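Local coordinates for sugar ABC transporter, sugar-binding protein (Streptococcus pneumoniae, PDB 2HEU) that probably binds a sugar outside the cell and delivers it to an ABC transporter for import, at residues D150-E153 and Q154-D158; N390-N393 and A394-P398. All blocks are in the same frame, centred on the assembly; numbering follows the deposited sequence.

Overall arrangement
Interactions 1 and 2 are both local contacts, each made by neighbouring turns of one helix. Interaction 1 lies on helix 149-161. Interaction 2 lies near the C-terminal end of helix 385-396, the last regular helix of the chain, and reaches Pro-398. They come in series, interaction 1 well before interaction 2. Their centres are 31 Å apart and their nearest atoms about 17 Å apart, so the two do not touch. From contact centre to chain centre the distances are 26 and 24 Å, and each contact is partly buried. Each helix packs an apolar side on the protein. Interaction 1 adds carboxylates paired with Lys-219, interaction 2 asparagines tied to a loop. The two contacts belong to different helices, and neither leans on the other.

Interaction 1: residues D150-E153 and Q154-D158; sequences DEFE and QLVKD
The backbone O of Glu-151 takes the shortest hydrogen bond between residues 150-153 and 154-158, from Leu-155 N at 2.9 Å. The same i to i+4 pattern repeats along the segment. Gln-154 N bonds to Asp-150 O, Val-156 N to Phe-152 O and Lys-157 N to Glu-153 O, each at 3.1 Å. The buried side of the turn is carried by Phe-152, Leu-155 and Val-156. Phe-152 has CG anti to its backbone N (chi1 -165°) and beside the carbonyl carbon, which lets CD1 meet Val-156 CG2 at an angle. The two atoms are 4.1 Å apart, and Phe-152 CD1 is 4.4 Å from Leu-155 CD2. Val-156 CG2 also rests 3.3 Å from Phe-152 O. This is an amphipathic alpha-helix, part of helix 149-161 in a periplasmic-binding-protein fold. Outside the segments, Phe-152 packs on Ile-223, and Val-156 on Phe-167 and Ile-226. On the polar side, the aliphatic chain of Lys-157 runs past Glu-153 O, with CG 3.4 Å from it. Glu-153 OE1 and Lys-157 NZ stay 4.9 Å apart and make no salt bridge. Instead Glu-153 OE2 and Asp-150 OD1 share Lys-219 NZ, one salt bridge from each carboxylate.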
# COMPACT_ATOMS: atom_id res chain seq x y z
N ASP A 150 11.90 -8.04 -20.01
CA ASP A 150 11.94 -9.04 -21.09
C ASP A 150 11.80 -10.43 -20.49
O ASP A 150 11.16 -11.29 -21.13
CB ASP A 150 13.27 -8.86 -21.84
CG ASP A 150 13.29 -7.70 -22.78
OD1 ASP A 150 12.36 -6.93 -22.88
OD2 ASP A 150 14.37 -7.59 -23.42
N GLU A 151 12.39 -10.70 -19.36
CA GLU A 151 12.20 -12.03 -18.75
C GLU A 151 10.77 -12.22 -18.33
O GLU A 151 10.24 -13.35 -18.38
CB GLU A 151 13.06 -12.24 -17.55
CG GLU A 151 14.55 -12.43 -17.84
CD GLU A 151 15.35 -12.84 -16.68
OE1 GLU A 151 14.92 -12.85 -15.56
OE2 GLU A 151 16.55 -13.25 -16.84
N PHE A 152 10.05 -11.19 -17.94
CA PHE A 152 8.63 -11.34 -17.52
C PHE A 152 7.76 -11.70 -18.74
O PHE A 152 6.93 -12.59 -18.67
CB PHE A 152 8.23 -10.04 -16.82
CG PHE A 152 6.93 -10.14 -15.99
CD1 PHE A 152 6.22 -11.28 -15.75
CD2 PHE A 152 6.48 -8.93 -15.45
CE1 PHE A 152 5.08 -11.24 -14.93
CE2 PHE A 152 5.36 -8.91 -14.65
CZ PHE A 152 4.66 -10.07 -14.39
N GLU A 153 8.01 -11.01 -19.87
CA GLU A 153 7.33 -11.34 -21.09
C GLU A 153 7.57 -12.83 -21.42
O GLU A 153 6.63 -13.57 -21.74
CB GLU A 153 7.91 -10.50 -22.28
CG GLU A 153 7.61 -9.08 -22.24
CD GLU A 153 8.37 -8.26 -23.28
OE1 GLU A 153 9.37 -8.79 -23.85
OE2 GLU A 153 7.98 -7.10 -23.52
N GLN A 154 8.83 -13.27 -21.32
CA GLN A 154 9.13 -14.65 -21.71
C GLN A 154 8.50 -15.64 -20.78
O GLN A 154 8.07 -16.71 -21.20
CB GLN A 154 10.64 -14.86 -21.82
CG GLN A 154 10.99 -16.18 -22.45
CD GLN A 154 10.49 -16.25 -23.90
OE1 GLN A 154 9.67 -17.18 -24.24
NE2 GLN A 154 10.84 -15.29 -24.73
N LEU A 155 8.44 -15.36 -19.48
CA LEU A 155 7.82 -16.22 -18.50
C LEU A 155 6.37 -16.45 -18.84
O LEU A 155 5.88 -17.57 -18.80
CB LEU A 155 7.99 -15.55 -17.11
CG LEU A 155 7.22 -16.28 -15.97
CD1 LEU A 155 7.70 -17.70 -15.78
CD2 LEU A 155 7.31 -15.44 -14.76
N VAL A 156 5.64 -15.37 -19.15
CA VAL A 156 4.22 -15.47 -19.48
C VAL A 156 4.08 -16.34 -20.72
O VAL A 156 3.22 -17.24 -20.75
CB VAL A 156 3.63 -14.07 -19.65
CG1 VAL A 156 2.21 -14.10 -20.14
CG2 VAL A 156 3.70 -13.34 -18.31
N LYS A 157 4.88 -16.10 -21.76
CA LYS A 157 4.78 -16.91 -22.97
C LYS A 157 5.10 -18.32 -22.66
O LYS A 157 4.46 -19.25 -23.20
CB LYS A 157 5.74 -16.35 -24.03
CG LYS A 157 5.35 -14.99 -24.53
CD LYS A 157 6.43 -14.37 -25.44
CE LYS A 157 6.12 -12.91 -25.75
NZ LYS A 157 7.29 -12.33 -26.52
N ASP A 158 6.09 -18.62 -21.85
CA ASP A 158 6.48 -19.97 -21.51
C ASP A 158 5.39 -20.70 -20.77
O ASP A 158 5.16 -21.90 -21.02
CB ASP A 158 7.77 -20.01 -20.66
CG ASP A 158 9.00 -19.62 -21.46
OD1 ASP A 158 8.95 -19.46 -22.72
OD2 ASP A 158 10.05 -19.46 -20.80

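Interaction 2: residues N390-N393 and A394-P398; sequences NDLN and AFFNP
Leu-392 and Phe-396 lie side by side and point the same way, with Leu-392 CD2 4.0 Å from Phe-396 CE2. Phe-396 CD2 also comes 3.3 Å from Leu-392 O. That oxygen accepts the N-H of Phe-396 at 2.9 Å. Phe-396 has CG anti to its carbonyl carbon (chi1 -72°), which sends the ring back along the helix toward Leu-392. Phe-395 CD2 sits 3.5 Å above the plane of the Phe-396 ring, over its centre. Ala-394 N to Asn-390 O and Phe-395 N to Asp-391 O continue the alpha-helical bonding, both at 2.9 Å. Asn-393 and Asn-397 are joined one turn apart through a water. It donates to Asn-393 OD1 and to Asn-397 OD1. Further out, Trp-366 meets both phenylalanine rings edge-to-face, and Leu-375 of helix 370-382 touches Leu-392. Ile-207 O accepts from Asn-393 ND2, and Asn-205 N donates to Asn-397 OD1. One side of this stretch thus packs in an aromatic cluster with Trp-366, while another is tied by hydrogen bonds to Asn-205 and Ile-207. With its second acceptor bond to Asn-205 N, Asn-397 OD1 is gripped by two donors, which should limit rotation of its amide.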
# COMPACT_ATOMS: atom_id res chain seq x y z
N ASN A 390 -4.86 9.16 -24.49
CA ASN A 390 -5.89 10.16 -24.37
C ASN A 390 -6.51 10.17 -22.98
O ASN A 390 -6.75 11.23 -22.38
CB ASN A 390 -6.95 9.92 -25.43
CG ASN A 390 -6.49 10.23 -26.85
OD1 ASN A 390 -5.44 10.84 -27.05
ND2 ASN A 390 -7.26 9.74 -27.80
N ASP A 391 -6.78 8.97 -22.43
CA ASP A 391 -7.31 8.84 -21.09
C ASP A 391 -6.38 9.40 -20.04
O ASP A 391 -6.83 10.01 -19.05
CB ASP A 391 -7.59 7.37 -20.76
CG ASP A 391 -8.72 6.72 -21.50
OD1 ASP A 391 -9.54 7.39 -22.08
OD2 ASP A 391 -8.78 5.46 -21.41
N LEU A 392 -5.10 9.15 -20.18
CA LEU A 392 -4.11 9.68 -19.24
C LEU A 392 -4.14 11.18 -19.25
O LEU A 392 -4.18 11.83 -18.19
CB LEU A 392 -2.68 9.19 -19.60
CG LEU A 392 -2.42 7.70 -19.22
CD1 LEU A 392 -1.26 7.18 -20.02
CD2 LEU A 392 -2.16 7.56 -17.73
N ASN A 393 -4.11 11.82 -20.43
CA ASN A 393 -4.19 13.28 -20.44
C ASN A 393 -5.52 13.77 -19.88
O ASN A 393 -5.55 14.79 -19.16
CB ASN A 393 -3.95 13.88 -21.82
CG ASN A 393 -2.48 13.78 -22.20
OD1 ASN A 393 -1.58 14.30 -21.51
ND2 ASN A 393 -2.19 13.08 -23.30
N ALA A 394 -6.61 13.11 -20.18
CA ALA A 394 -7.89 13.57 -19.67
C ALA A 394 -7.92 13.54 -18.17
O ALA A 394 -8.49 14.41 -17.52
CB ALA A 394 -9.04 12.75 -20.26
N PHE A 395 -7.27 12.52 -17.58
CA PHE A 395 -7.22 12.37 -16.11
C PHE A 395 -6.29 13.36 -15.46
O PHE A 395 -6.63 13.94 -14.44
CB PHE A 395 -6.77 10.92 -15.82
CG PHE A 395 -6.53 10.62 -14.37
CD1 PHE A 395 -7.55 10.76 -13.45
CD2 PHE A 395 -5.28 10.22 -13.93
CE1 PHE A 395 -7.32 10.45 -12.10
CE2 PHE A 395 -5.07 9.93 -12.61
CZ PHE A 395 -6.06 10.03 -11.70
N PHE A 396 -5.09 13.59 -16.04
CA PHE A 396 -4.12 14.46 -15.40
C PHE A 396 -4.33 15.90 -15.75
O PHE A 396 -3.96 16.79 -14.92
CB PHE A 396 -2.68 14.01 -15.71
CG PHE A 396 -2.30 12.74 -14.98
CD1 PHE A 396 -2.18 12.75 -13.58
CD2 PHE A 396 -2.10 11.55 -15.65
CE1 PHE A 396 -1.88 11.61 -12.88
CE2 PHE A 396 -1.79 10.39 -14.96
CZ PHE A 396 -1.70 10.44 -13.57
N ASN A 397 -4.90 16.25 -16.89
CA ASN A 397 -5.06 17.67 -17.25
C ASN A 397 -5.73 18.47 -16.16
O ASN A 397 -5.26 19.61 -15.90
CB ASN A 397 -5.81 17.82 -18.59
CG ASN A 397 -4.92 17.52 -19.79
OD1 ASN A 397 -3.68 17.52 -19.73
ND2 ASN A 397 -5.59 17.39 -20.91
N PRO A 398 -6.83 18.05 -15.55
CA PRO A 398 -7.48 18.91 -14.53
C PRO A 398 -6.57 19.20 -13.35
O PRO A 398 -6.75 20.21 -12.65
CB PRO A 398 -8.73 18.16 -14.15
CG PRO A 398 -9.00 17.30 -15.35
CD PRO A 398 -7.63 16.85 -15.83
O HOH W 1 -1.85 15.52 -19.01